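Local coordinates for protein HTH-type transcriptional regulator AscG (Escherichia coli, PDB 3BRQ) that represses transcription of the cryptic asc operon as a sequence-specific DNA-binding regulator of the LacI family, at residues E65-I70 / V90-D95; A143-S148 / D209-G214; I155-G160 / V205-D210. One frame throughout, in Å; residues are numbered along the deposited sequence.

Contact 1: residues E65-I70 / V90-D95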
ATOM      1  N   GLU B  65      16.503   9.821 -13.659  1.00 18.06           N
ATOM      2  CA  GLU B  65      15.079   9.950 -13.956  1.00 17.66           C
ATOM      3  C   GLU B  65      14.318  10.784 -12.878  1.00 19.01           C
ATOM      4  O   GLU B  65      13.326  11.446 -13.188  1.00 18.92           O
ATOM      5  CB  GLU B  65      14.458   8.568 -14.076  1.00 18.59           C
ATOM      6  CG  GLU B  65      14.659   7.885 -15.455  1.00 18.57           C
ATOM      7  CD  GLU B  65      14.528   6.362 -15.425  1.00 16.40           C
ATOM      8  OE1 GLU B  65      14.812   5.672 -14.410  1.00 19.39           O
ATOM      9  OE2 GLU B  65      14.165   5.828 -16.464  1.00 21.45           O
ATOM     10  N   GLU B  66      14.778  10.736 -11.617  1.00 19.20           N
ATOM     11  CA  GLU B  66      14.207  11.591 -10.584  1.00 20.22           C
ATOM     12  C   GLU B  66      14.417  13.044 -10.940  1.00 19.29           C
ATOM     13  O   GLU B  66      13.480  13.814 -10.875  1.00 19.22           O
ATOM     14  CB  GLU B  66      14.774  11.262  -9.199  1.00 20.00           C
ATOM     15  CG  GLU B  66      14.351   9.879  -8.655  1.00 18.14           C
ATOM     16  CD  GLU B  66      15.170   9.447  -7.437  1.00 22.64           C
ATOM     17  OE1 GLU B  66      16.262  10.055  -7.188  1.00 22.47           O
ATOM     18  OE2 GLU B  66      14.764   8.488  -6.735  1.00 16.68           O
ATOM     19  N   ARG B  67      15.640  13.397 -11.355  1.00 20.21           N
ATOM     20  CA  ARG B  67      15.935  14.722 -11.862  1.00 21.73           C
ATOM     21  C   ARG B  67      15.081  15.145 -13.096  1.00 20.42           C
ATOM     22  O   ARG B  67      14.521  16.255 -13.122  1.00 19.32           O
ATOM     23  CB  ARG B  67      17.419  14.770 -12.168  1.00 22.05           C
ATOM     24  CG  ARG B  67      17.939  16.044 -12.724  1.00 27.76           C
ATOM     25  CD  ARG B  67      19.289  15.746 -13.401  1.00 30.52           C
ATOM     26  NE  ARG B  67      20.332  15.751 -12.404  1.00 35.23           N
ATOM     27  CZ  ARG B  67      21.056  14.712 -11.985  1.00 39.59           C
ATOM     28  NH1 ARG B  67      20.914  13.486 -12.483  1.00 41.39           N
ATOM     29  NH2 ARG B  67      21.967  14.931 -11.041  1.00 42.35           N
ATOM     30  N   GLN B  68      14.941  14.245 -14.074  1.00 19.58           N
ATOM     31  CA  GLN B  68      14.150  14.553 -15.249  1.00 22.35           C
ATOM     32  C   GLN B  68      12.679  14.770 -14.893  1.00 20.87           C
ATOM     33  O   GLN B  68      11.995  15.558 -15.538  1.00 22.15           O
ATOM     34  CB  GLN B  68      14.224  13.433 -16.297  1.00 22.87           C
ATOM     35  CG  GLN B  68      15.580  13.380 -16.995  1.00 28.99           C
ATOM     36  CD  GLN B  68      15.723  12.124 -17.850  1.00 35.48           C
ATOM     37  OE1 GLN B  68      14.748  11.350 -18.016  1.00 35.77           O
ATOM     38  NE2 GLN B  68      16.941  11.902 -18.395  1.00 31.17           N
ATOM     39  N   ALA B  69      12.188  14.050 -13.900  1.00 19.62           N
ATOM     40  CA  ALA B  69      10.746  14.163 -13.483  1.00 19.30           C
ATOM     41  C   ALA B  69      10.485  15.530 -12.816  1.00 19.80           C
ATOM     42  O   ALA B  69       9.428  16.143 -12.989  1.00 17.92           O
ATOM     43  CB  ALA B  69      10.410  13.037 -12.509  1.00 19.74           C
ATOM     44  N   ILE B  70      11.504  16.041 -12.094  1.00 19.62           N
ATOM     45  CA  ILE B  70      11.424  17.360 -11.502  1.00 20.35           C
ATOM     46  C   ILE B  70      11.298  18.406 -12.618  1.00 21.65           C
ATOM     47  O   ILE B  70      10.351  19.172 -12.631  1.00 21.22           O
ATOM     48  CB  ILE B  70      12.648  17.664 -10.532  1.00 21.09           C
ATOM     49  CG1 ILE B  70      12.525  16.822  -9.241  1.00 22.19           C
ATOM     50  CG2 ILE B  70      12.758  19.226 -10.223  1.00 21.85           C
ATOM     51  CD1 ILE B  70      13.863  16.623  -8.468  1.00 19.96           C
ATOM     52  N   VAL B  90      22.188  13.771  -1.722  1.00 27.68           N
ATOM     53  CA  VAL B  90      22.001  15.095  -1.064  1.00 29.03           C
ATOM     54  C   VAL B  90      22.510  16.311  -1.876  1.00 28.13           C
ATOM     55  O   VAL B  90      21.767  17.291  -2.116  1.00 27.41           O
ATOM     56  CB  VAL B  90      22.554  15.017   0.400  1.00 29.17           C
ATOM     57  CG1 VAL B  90      23.082  16.344   0.931  1.00 31.37           C
ATOM     58  CG2 VAL B  90      21.446  14.457   1.292  1.00 32.15           C
ATOM     59  N   ASP B  91      23.767  16.232  -2.311  1.00 27.92           N
ATOM     60  CA  ASP B  91      24.367  17.271  -3.101  1.00 28.07           C
ATOM     61  C   ASP B  91      23.644  17.488  -4.405  1.00 27.61           C
ATOM     62  O   ASP B  91      23.498  18.617  -4.812  1.00 26.97           O
ATOM     63  CB  ASP B  91      25.838  16.965  -3.389  1.00 28.46           C
ATOM     64  CG  ASP B  91      26.678  17.004  -2.134  1.00 31.79           C
ATOM     65  OD1 ASP B  91      26.321  17.769  -1.217  1.00 34.71           O
ATOM     66  OD2 ASP B  91      27.700  16.286  -2.067  1.00 39.00           O
ATOM     67  N   GLU B  92      23.241  16.412  -5.080  1.00 27.01           N
ATOM     68  CA  GLU B  92      22.420  16.585  -6.298  1.00 27.59           C
ATOM     69  C   GLU B  92      21.132  17.340  -5.998  1.00 26.49           C
ATOM     70  O   GLU B  92      20.731  18.218  -6.752  1.00 26.03           O
ATOM     71  CB  GLU B  92      22.108  15.249  -6.946  1.00 27.74           C
ATOM     72  CG  GLU B  92      23.317  14.677  -7.673  1.00 30.88           C
ATOM     73  CD  GLU B  92      23.094  13.252  -8.208  1.00 33.86           C
ATOM     74  OE1 GLU B  92      22.702  12.339  -7.452  1.00 32.26           O
ATOM     75  OE2 GLU B  92      23.326  13.058  -9.414  1.00 37.04           O
ATOM     76  N   ILE B  93      20.489  17.010  -4.882  1.00 26.53           N
ATOM     77  CA  ILE B  93      19.287  17.718  -4.471  1.00 25.57           C
ATOM     78  C   ILE B  93      19.596  19.204  -4.176  1.00 27.00           C
ATOM     79  O   ILE B  93      18.876  20.072  -4.655  1.00 26.52           O
ATOM     80  CB  ILE B  93      18.552  16.991  -3.314  1.00 27.03           C
ATOM     81  CG1 ILE B  93      18.189  15.534  -3.743  1.00 25.12           C
ATOM     82  CG2 ILE B  93      17.254  17.762  -2.955  1.00 26.71           C
ATOM     83  CD1 ILE B  93      18.160  14.442  -2.590  1.00 25.75           C
ATOM     84  N   ASP B  94      20.704  19.506  -3.470  1.00 26.44           N
ATOM     85  CA  ASP B  94      21.048  20.897  -3.207  1.00 27.08           C
ATOM     86  C   ASP B  94      21.247  21.657  -4.545  1.00 26.96           C
ATOM     87  O   ASP B  94      20.839  22.813  -4.699  1.00 26.84           O
ATOM     88  CB  ASP B  94      22.318  21.006  -2.319  1.00 26.80           C
ATOM     89  CG  ASP B  94      22.014  20.897  -0.813  1.00 29.11           C
ATOM     90  OD1 ASP B  94      21.043  21.534  -0.341  1.00 27.47           O
ATOM     91  OD2 ASP B  94      22.773  20.183  -0.092  1.00 32.39           O
ATOM     92  N   ASP B  95      21.857  20.995  -5.523  1.00 27.37           N
ATOM     93  CA  ASP B  95      22.125  21.659  -6.802  1.00 28.43           C
ATOM     94  C   ASP B  95      20.822  21.941  -7.516  1.00 28.12           C
ATOM     95  O   ASP B  95      20.632  23.020  -8.088  1.00 28.23           O
ATOM     96  CB  ASP B  95      23.029  20.798  -7.674  1.00 28.88           C
ATOM     97  CG  ASP B  95      24.502  20.840  -7.235  1.00 32.49           C
ATOM     98  OD1 ASP B  95      24.886  21.710  -6.444  1.00 31.21           O
ATOM     99  OD2 ASP B  95      25.272  19.981  -7.717  1.00 36.73           O
TER
HETATM  100  O   HOH W   1      21.712  17.819  -9.758  1.00 42.97           O

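Contact 2: residues A143-S148 / D209-G214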
ATOM      1  N   ALA B 143      19.113 -10.357  16.097  1.00 17.96           N
ATOM      2  CA  ALA B 143      19.138 -10.459  14.632  1.00 18.35           C
ATOM      3  C   ALA B 143      18.578  -9.209  13.936  1.00 17.46           C
ATOM      4  O   ALA B 143      17.790  -8.472  14.506  1.00 19.56           O
ATOM      5  CB  ALA B 143      18.391 -11.723  14.178  1.00 19.18           C
ATOM      6  N   PHE B 144      18.989  -8.951  12.707  1.00 15.60           N
ATOM      7  CA  PHE B 144      18.522  -7.815  11.974  1.00 16.10           C
ATOM      8  C   PHE B 144      18.270  -8.222  10.504  1.00 18.20           C
ATOM      9  O   PHE B 144      19.134  -8.796   9.835  1.00 17.01           O
ATOM     10  CB  PHE B 144      19.535  -6.664  12.031  1.00 17.50           C
ATOM     11  CG  PHE B 144      18.999  -5.363  11.524  1.00 18.03           C
ATOM     12  CD1 PHE B 144      18.271  -4.482  12.383  1.00 16.15           C
ATOM     13  CD2 PHE B 144      19.228  -4.981  10.187  1.00 17.52           C
ATOM     14  CE1 PHE B 144      17.773  -3.244  11.879  1.00 16.31           C
ATOM     15  CE2 PHE B 144      18.762  -3.741   9.695  1.00 16.16           C
ATOM     16  CZ  PHE B 144      18.049  -2.856  10.552  1.00 15.29           C
ATOM     17  N   LEU B 145      17.039  -7.965  10.054  1.00 17.41           N
ATOM     18  CA  LEU B 145      16.671  -8.073   8.655  1.00 19.40           C
ATOM     19  C   LEU B 145      16.657  -6.722   7.924  1.00 18.13           C
ATOM     20  O   LEU B 145      15.827  -5.853   8.201  1.00 18.91           O
ATOM     21  CB  LEU B 145      15.277  -8.692   8.533  1.00 18.66           C
ATOM     22  CG  LEU B 145      15.070 -10.201   8.372  1.00 23.53           C
ATOM     23  CD1 LEU B 145      15.906 -10.952   9.317  1.00 28.31           C
ATOM     24  CD2 LEU B 145      13.577 -10.549   8.580  1.00 19.78           C
ATOM     25  N   THR B 146      17.553  -6.565   6.960  1.00 17.20           N
ATOM     26  CA  THR B 146      17.623  -5.324   6.187  1.00 17.64           C
ATOM     27  C   THR B 146      16.608  -5.223   5.083  1.00 17.36           C
ATOM     28  O   THR B 146      15.992  -6.216   4.669  1.00 20.39           O
ATOM     29  CB  THR B 146      19.068  -5.090   5.581  1.00 16.62           C
ATOM     30  OG1 THR B 146      19.194  -5.797   4.334  1.00 17.99           O
ATOM     31  CG2 THR B 146      20.089  -5.672   6.516  1.00 15.42           C
ATOM     32  N   GLY B 147      16.372  -4.000   4.643  1.00 18.79           N
ATOM     33  CA  GLY B 147      15.629  -3.785   3.396  1.00 19.40           C
ATOM     34  C   GLY B 147      16.590  -3.769   2.238  1.00 19.82           C
ATOM     35  O   GLY B 147      17.800  -4.089   2.424  1.00 19.95           O
ATOM     36  N   SER B 148      16.118  -3.301   1.065  1.00 20.06           N
ATOM     37  CA  SER B 148      16.981  -3.268  -0.104  1.00 21.87           C
ATOM     38  C   SER B 148      18.233  -2.368   0.084  1.00 23.24           C
ATOM     39  O   SER B 148      18.202  -1.353   0.788  1.00 22.93           O
ATOM     40  CB  SER B 148      16.218  -2.826  -1.331  1.00 21.04           C
ATOM     41  OG  SER B 148      15.695  -1.534  -1.139  1.00 21.12           O
ATOM     42  N   ASP B 209       7.326  -3.957   8.415  1.00 17.81           N
ATOM     43  CA  ASP B 209       6.402  -4.913   9.032  1.00 18.78           C
ATOM     44  C   ASP B 209       6.261  -6.099   8.156  1.00 16.99           C
ATOM     45  O   ASP B 209       6.192  -7.188   8.672  1.00 19.81           O
ATOM     46  CB  ASP B 209       5.042  -4.287   9.337  1.00 19.96           C
ATOM     47  CG  ASP B 209       5.106  -3.330  10.515  1.00 23.77           C
ATOM     48  OD1 ASP B 209       6.152  -3.294  11.220  1.00 23.47           O
ATOM     49  OD2 ASP B 209       4.078  -2.619  10.725  1.00 20.79           O
ATOM     50  N   ASP B 210       6.241  -5.923   6.838  1.00 18.18           N
ATOM     51  CA  ASP B 210       6.067  -7.096   5.914  1.00 19.59           C
ATOM     52  C   ASP B 210       7.068  -8.205   6.132  1.00 19.20           C
ATOM     53  O   ASP B 210       6.701  -9.354   6.209  1.00 17.22           O
ATOM     54  CB  ASP B 210       6.054  -6.693   4.447  1.00 20.52           C
ATOM     55  CG  ASP B 210       4.700  -6.042   4.050  1.00 25.90           C
ATOM     56  OD1 ASP B 210       3.807  -5.989   4.896  1.00 33.66           O
ATOM     57  OD2 ASP B 210       4.519  -5.596   2.915  1.00 32.28           O
HETATM   58  N   MSE B 211       8.358  -7.861   6.210  1.00 17.42           N
HETATM   59  CA  MSE B 211       9.341  -8.831   6.542  1.00 15.48           C
HETATM   60  C   MSE B 211       9.181  -9.391   7.951  1.00 16.18           C
HETATM   61  O   MSE B 211       9.432 -10.583   8.139  1.00 18.51           O
HETATM   62  CB  MSE B 211      10.755  -8.228   6.340  1.00 15.70           C
HETATM   63  CG  MSE B 211      11.066  -7.937   4.814  1.00  9.42           C
HETATM   64 SE   MSE B 211      12.991  -7.470   4.743  0.50 15.02          SE
HETATM   65  CE  MSE B 211      13.757  -9.076   5.240  1.00 25.29           C
ATOM     66  N   ALA B 212       8.775  -8.581   8.939  1.00 16.26           N
ATOM     67  CA  ALA B 212       8.623  -9.064  10.316  1.00 16.23           C
ATOM     68  C   ALA B 212       7.492 -10.118  10.283  1.00 17.69           C
ATOM     69  O   ALA B 212       7.562 -11.108  10.978  1.00 18.82           O
ATOM     70  CB  ALA B 212       8.258  -7.934  11.262  1.00 14.61           C
ATOM     71  N   ILE B 213       6.474  -9.892   9.482  1.00 17.07           N
ATOM     72  CA  ILE B 213       5.363 -10.887   9.436  1.00 19.20           C
ATOM     73  C   ILE B 213       5.834 -12.178   8.737  1.00 18.64           C
ATOM     74  O   ILE B 213       5.572 -13.292   9.221  1.00 19.44           O
ATOM     75  CB  ILE B 213       4.105 -10.316   8.770  1.00 18.33           C
ATOM     76  CG1 ILE B 213       3.463  -9.235   9.651  1.00 18.93           C
ATOM     77  CG2 ILE B 213       3.036 -11.451   8.498  1.00 20.87           C
ATOM     78  CD1 ILE B 213       2.528  -8.226   8.884  1.00 16.83           C
ATOM     79  N   GLY B 214       6.604 -12.036   7.659  1.00 18.49           N
ATOM     80  CA  GLY B 214       7.138 -13.223   7.033  1.00 17.25           C
ATOM     81  C   GLY B 214       7.953 -13.979   8.040  1.00 18.30           C
ATOM     82  O   GLY B 214       7.931 -15.228   8.085  1.00 18.52           O
TER

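Contact 3: residues I155-G160 / V205-D210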
ATOM      1  N   ILE B 155      19.278   1.718   4.665  1.00 18.91           N
ATOM      2  CA  ILE B 155      20.704   1.969   5.070  1.00 19.04           C
ATOM      3  C   ILE B 155      20.808   2.596   6.489  1.00 20.06           C
ATOM      4  O   ILE B 155      21.629   2.210   7.311  1.00 19.92           O
ATOM      5  CB  ILE B 155      21.369   2.865   4.056  1.00 19.08           C
ATOM      6  CG1 ILE B 155      21.582   2.098   2.742  1.00 22.55           C
ATOM      7  CG2 ILE B 155      22.797   3.377   4.571  1.00 20.68           C
ATOM      8  CD1 ILE B 155      21.955   3.015   1.553  1.00 27.49           C
ATOM      9  N   GLU B 156      19.948   3.579   6.771  1.00 21.35           N
ATOM     10  CA  GLU B 156      19.895   4.282   8.075  1.00 20.35           C
ATOM     11  C   GLU B 156      19.476   3.359   9.218  1.00 20.16           C
ATOM     12  O   GLU B 156      20.098   3.351  10.306  1.00 18.12           O
ATOM     13  CB  GLU B 156      18.903   5.431   7.966  1.00 21.64           C
ATOM     14  CG  GLU B 156      19.439   6.565   7.057  1.00 29.65           C
ATOM     15  CD  GLU B 156      20.837   6.970   7.509  1.00 39.46           C
ATOM     16  OE1 GLU B 156      20.946   7.660   8.562  1.00 44.00           O
ATOM     17  OE2 GLU B 156      21.825   6.550   6.850  1.00 44.82           O
ATOM     18  N   ARG B 157      18.455   2.535   8.973  1.00 17.97           N
ATOM     19  CA  ARG B 157      18.010   1.582   9.998  1.00 16.54           C
ATOM     20  C   ARG B 157      19.116   0.594  10.385  1.00 17.22           C
ATOM     21  O   ARG B 157      19.270   0.194  11.547  1.00 16.70           O
ATOM     22  CB  ARG B 157      16.716   0.839   9.546  1.00 16.01           C
ATOM     23  CG  ARG B 157      15.544   1.825   9.462  1.00 13.54           C
ATOM     24  CD  ARG B 157      14.153   1.127   9.045  1.00 14.71           C
ATOM     25  NE  ARG B 157      13.162   2.188   9.057  1.00 15.16           N
ATOM     26  CZ  ARG B 157      11.997   2.154   8.406  1.00 19.68           C
ATOM     27  NH1 ARG B 157      11.717   1.137   7.578  1.00 17.69           N
ATOM     28  NH2 ARG B 157      11.178   3.192   8.523  1.00 19.91           N
ATOM     29  N   LEU B 158      19.836   0.130   9.382  1.00 17.83           N
ATOM     30  CA  LEU B 158      20.889  -0.813   9.630  1.00 17.54           C
ATOM     31  C   LEU B 158      21.973  -0.116  10.433  1.00 16.78           C
ATOM     32  O   LEU B 158      22.491  -0.698  11.371  1.00 18.41           O
ATOM     33  CB  LEU B 158      21.463  -1.357   8.304  1.00 18.01           C
ATOM     34  CG  LEU B 158      22.683  -2.293   8.339  1.00 14.79           C
ATOM     35  CD1 LEU B 158      22.485  -3.497   9.258  1.00 13.83           C
ATOM     36  CD2 LEU B 158      22.994  -2.823   6.917  1.00 19.57           C
ATOM     37  N   ALA B 159      22.313   1.087  10.048  1.00 16.79           N
ATOM     38  CA  ALA B 159      23.360   1.877  10.763  1.00 19.74           C
ATOM     39  C   ALA B 159      22.950   2.070  12.243  1.00 20.51           C
ATOM     40  O   ALA B 159      23.776   1.984  13.120  1.00 18.38           O
ATOM     41  CB  ALA B 159      23.517   3.230  10.081  1.00 19.53           C
ATOM     42  N   GLY B 160      21.642   2.244  12.505  1.00 18.98           N
ATOM     43  CA  GLY B 160      21.157   2.460  13.869  1.00 19.71           C
ATOM     44  C   GLY B 160      21.242   1.186  14.693  1.00 20.64           C
ATOM     45  O   GLY B 160      21.523   1.233  15.870  1.00 20.50           O
ATOM     46  N   VAL B 205      14.970  -7.795  14.723  1.00 19.41           N
ATOM     47  CA  VAL B 205      14.470  -6.474  14.253  1.00 18.38           C
ATOM     48  C   VAL B 205      14.369  -6.573  12.741  1.00 19.33           C
ATOM     49  O   VAL B 205      15.396  -6.802  12.090  1.00 19.10           O
ATOM     50  CB  VAL B 205      15.418  -5.320  14.680  1.00 17.53           C
ATOM     51  CG1 VAL B 205      14.940  -3.972  14.129  1.00 15.75           C
ATOM     52  CG2 VAL B 205      15.489  -5.253  16.228  1.00 20.42           C
ATOM     53  N   ALA B 206      13.131  -6.495  12.191  1.00 18.75           N
ATOM     54  CA  ALA B 206      12.912  -6.482  10.734  1.00 18.23           C
ATOM     55  C   ALA B 206      12.740  -5.047  10.304  1.00 18.14           C
ATOM     56  O   ALA B 206      12.026  -4.305  10.949  1.00 18.89           O
ATOM     57  CB  ALA B 206      11.642  -7.269  10.343  1.00 19.10           C
ATOM     58  N   SER B 207      13.336  -4.680   9.163  1.00 17.77           N
ATOM     59  CA  SER B 207      13.314  -3.310   8.701  1.00 16.72           C
ATOM     60  C   SER B 207      11.953  -2.865   8.171  1.00 16.67           C
ATOM     61  O   SER B 207      11.771  -1.667   7.960  1.00 16.96           O
ATOM     62  CB  SER B 207      14.464  -3.034   7.711  1.00 14.81           C
ATOM     63  OG  SER B 207      15.706  -3.035   8.410  1.00 20.90           O
ATOM     64  N   ASN B 208      10.967  -3.776   8.003  1.00 17.69           N
ATOM     65  CA  ASN B 208       9.608  -3.275   7.821  1.00 17.03           C
ATOM     66  C   ASN B 208       8.592  -4.321   8.336  1.00 17.60           C
ATOM     67  O   ASN B 208       8.938  -5.459   8.650  1.00 15.76           O
ATOM     68  CB  ASN B 208       9.326  -2.870   6.351  1.00 18.22           C
ATOM     69  CG  ASN B 208       9.201  -4.085   5.385  1.00 21.76           C
ATOM     70  OD1 ASN B 208       9.731  -5.146   5.637  1.00 22.53           O
ATOM     71  ND2 ASN B 208       8.536  -3.881   4.247  1.00 19.26           N
ATOM     72  N   ASP B 209       7.326  -3.957   8.415  1.00 17.81           N
ATOM     73  CA  ASP B 209       6.402  -4.913   9.032  1.00 18.78           C
ATOM     74  C   ASP B 209       6.261  -6.099   8.156  1.00 16.99           C
ATOM     75  O   ASP B 209       6.192  -7.188   8.672  1.00 19.81           O
ATOM     76  CB  ASP B 209       5.042  -4.287   9.337  1.00 19.96           C
ATOM     77  CG  ASP B 209       5.106  -3.330  10.515  1.00 23.77           C
ATOM     78  OD1 ASP B 209       6.152  -3.294  11.220  1.00 23.47           O
ATOM     79  OD2 ASP B 209       4.078  -2.619  10.725  1.00 20.79           O
ATOM     80  N   ASP B 210       6.241  -5.923   6.838  1.00 18.18           N
ATOM     81  CA  ASP B 210       6.067  -7.096   5.914  1.00 19.59           C
ATOM     82  C   ASP B 210       7.068  -8.205   6.132  1.00 19.20           C
ATOM     83  O   ASP B 210       6.701  -9.354   6.209  1.00 17.22           O
ATOM     84  CB  ASP B 210       6.054  -6.693   4.447  1.00 20.52           C
ATOM     85  CG  ASP B 210       4.700  -6.042   4.050  1.00 25.90           C
ATOM     86  OD1 ASP B 210       3.807  -5.989   4.896  1.00 33.66           O
ATOM     87  OD2 ASP B 210       4.519  -5.596   2.915  1.00 32.28           O
TER

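Contact 1: residues E65-I70 / V90-D95
The flat guanidinium of Arg67 is used at its edge, not over a face: Glu92 OE2 and an ordered water both lie near its plane beside NH2. The carboxylate is met differently, because NH2 stands above the plane of Glu92 rather than in it, and the two flat groups are turned 63° from each other. Even so the bond is short, 2.8 Å from Arg67 NH2 to Glu92 OE2, and fairly straight at 156°, so a hydrogen bond and a salt bridge coincide. The water adds a second link, accepting from Arg67 NH2 at 3.2 Å and donating to the backbone Glu92 O at 3.2 Å. Both residues belong to helices that follow one another on the same side of the parallel sheet of the first Rossmann-like subdomain: helix 63-75 leads into strand 80-84, and helix 90-98 leads out of it. The closest CA atoms, of Arg67 and Ile93, are 8.7 Å apart, yet the side chains touch only through Arg67 and Glu92, and a long arginine suits the span. Its CG is anti to the backbone N (chi1 179°), and a bend at chi3 brings NH2 up to Glu92. With a leucine here, Glu92 OE2 would probably lose its positive mate and the water its donor. Glutamate is long enough to meet the arginine with OE2 while OE1 accepts from Ser89 N just before its helix. Directly before Arg67, Glu66 is buried, its carboxylate accepting the backbone N-H groups of Arg86, Phe87 and Leu88.

Contact 2: residues A143-S148 / D209-G214
Met211, present as selenomethionine, lays its terminal methyl against the side chain of Leu145. CE rests 3.6 Å from Leu145 CG, and at nearly the same distance from Leu145 CB, with Leu145 CD2 just behind at 3.7 Å, so the methyl is seated against the branch point of the leucine. The torsions explain this: the extended chi2 carries SE to the Thr146 carbonyl, and the bend at chi3 (66°) then turns CE against Leu145. Met211 SE lies 3.3 Å from Thr146 O, a close van der Waals approach. A long, unbranched and pliable side chain suits this place, for it can bridge from the helix to segment 143-148 and still follow the outline of a branched neighbour. Thr146 gives the contact its carbonyl but turns its side chain from the helix; its hydroxyl donates to Gly147 O over 2.9 Å. The first turn of helix 209-221 is itself held by the N-cap Asn208, whose OD1 accepts from Met211 N. Helix 209-221 packs here on one face of the central sheet of the second, Rossmann-like subdomain, as in periplasmic-binding-protein folds. Strand 142-145 lies beside strand 203-206 in that sheet, with Leu145 packed against helices 184-197 and 209-221 on one face, while Phe144, stacked on Tyr161, meets helix 152-167 on the other.

Contact 3: residues I155-G160 / V205-D210
Arg157 reaches from helix 152-167 toward the C-terminal end of strand 203-206, and its course can be followed atom by atom against Ser207. At the root, Arg157 CB passes 4.2 Å from Ser207 OG, a loose approach; the hydroxyl itself is hydrogen-bonded to Leu145 O. From CG the chain runs extended to NE, with chi2 -178° and chi3 178°, which carries it along the serine to its carbonyl. Arg157 CD lies 3.8 Å from Ser207 O, and CZ is at 3.9 Å from the same oxygen. At the tip, Arg157 NH1 comes within 2.8 Å of Ser207 O, but the N-H is badly aimed, at 118°, so the hydrogen bond is weak. The same NH1 is also hydrogen-bonded to Tyr31 OH, its stronger polar partner, from the other subdomain. Arginine suits this place because its long chain can pass through a buried place, touching Phe235, and still bring NH1 to Ser207 O and Tyr31 OH. Serine fits equally well, being small enough to let the arginine pass and able to tie its own hydroxyl to the neighbouring strand. Asn208 follows as the N-cap of helix 209-221. Such a strand-loop-helix corner, at the C-terminal ends of the parallel strands and facing the other lobe, is characteristic of the cleft of periplasmic-binding-protein folds, where LacI-family relatives bind their effectors.

Overall arrangement
Contact 1 belongs to the first subdomain, whereas contacts 2 and 3 share the second, their centres about 7 Å apart and each about 25 Å or more from that of contact 1. At the surface, contact 1 joins two helices by charge and water alone. The other two are buried on the second sheet: contact 2 is mainly apolar, setting a helix against segment 143-148, and contact 3 is a buried polar contact with a weak bond from an arginine to a backbone carbonyl. Both include the start of helix 209-221, and their strands, 142-145 and 203-206, are neighbours in one sheet; they also meet directly, Phe144 CZ packing 3.4 Å from Arg157 O. Contact 3 also looks across the cleft toward the subdomain that carries contact 1.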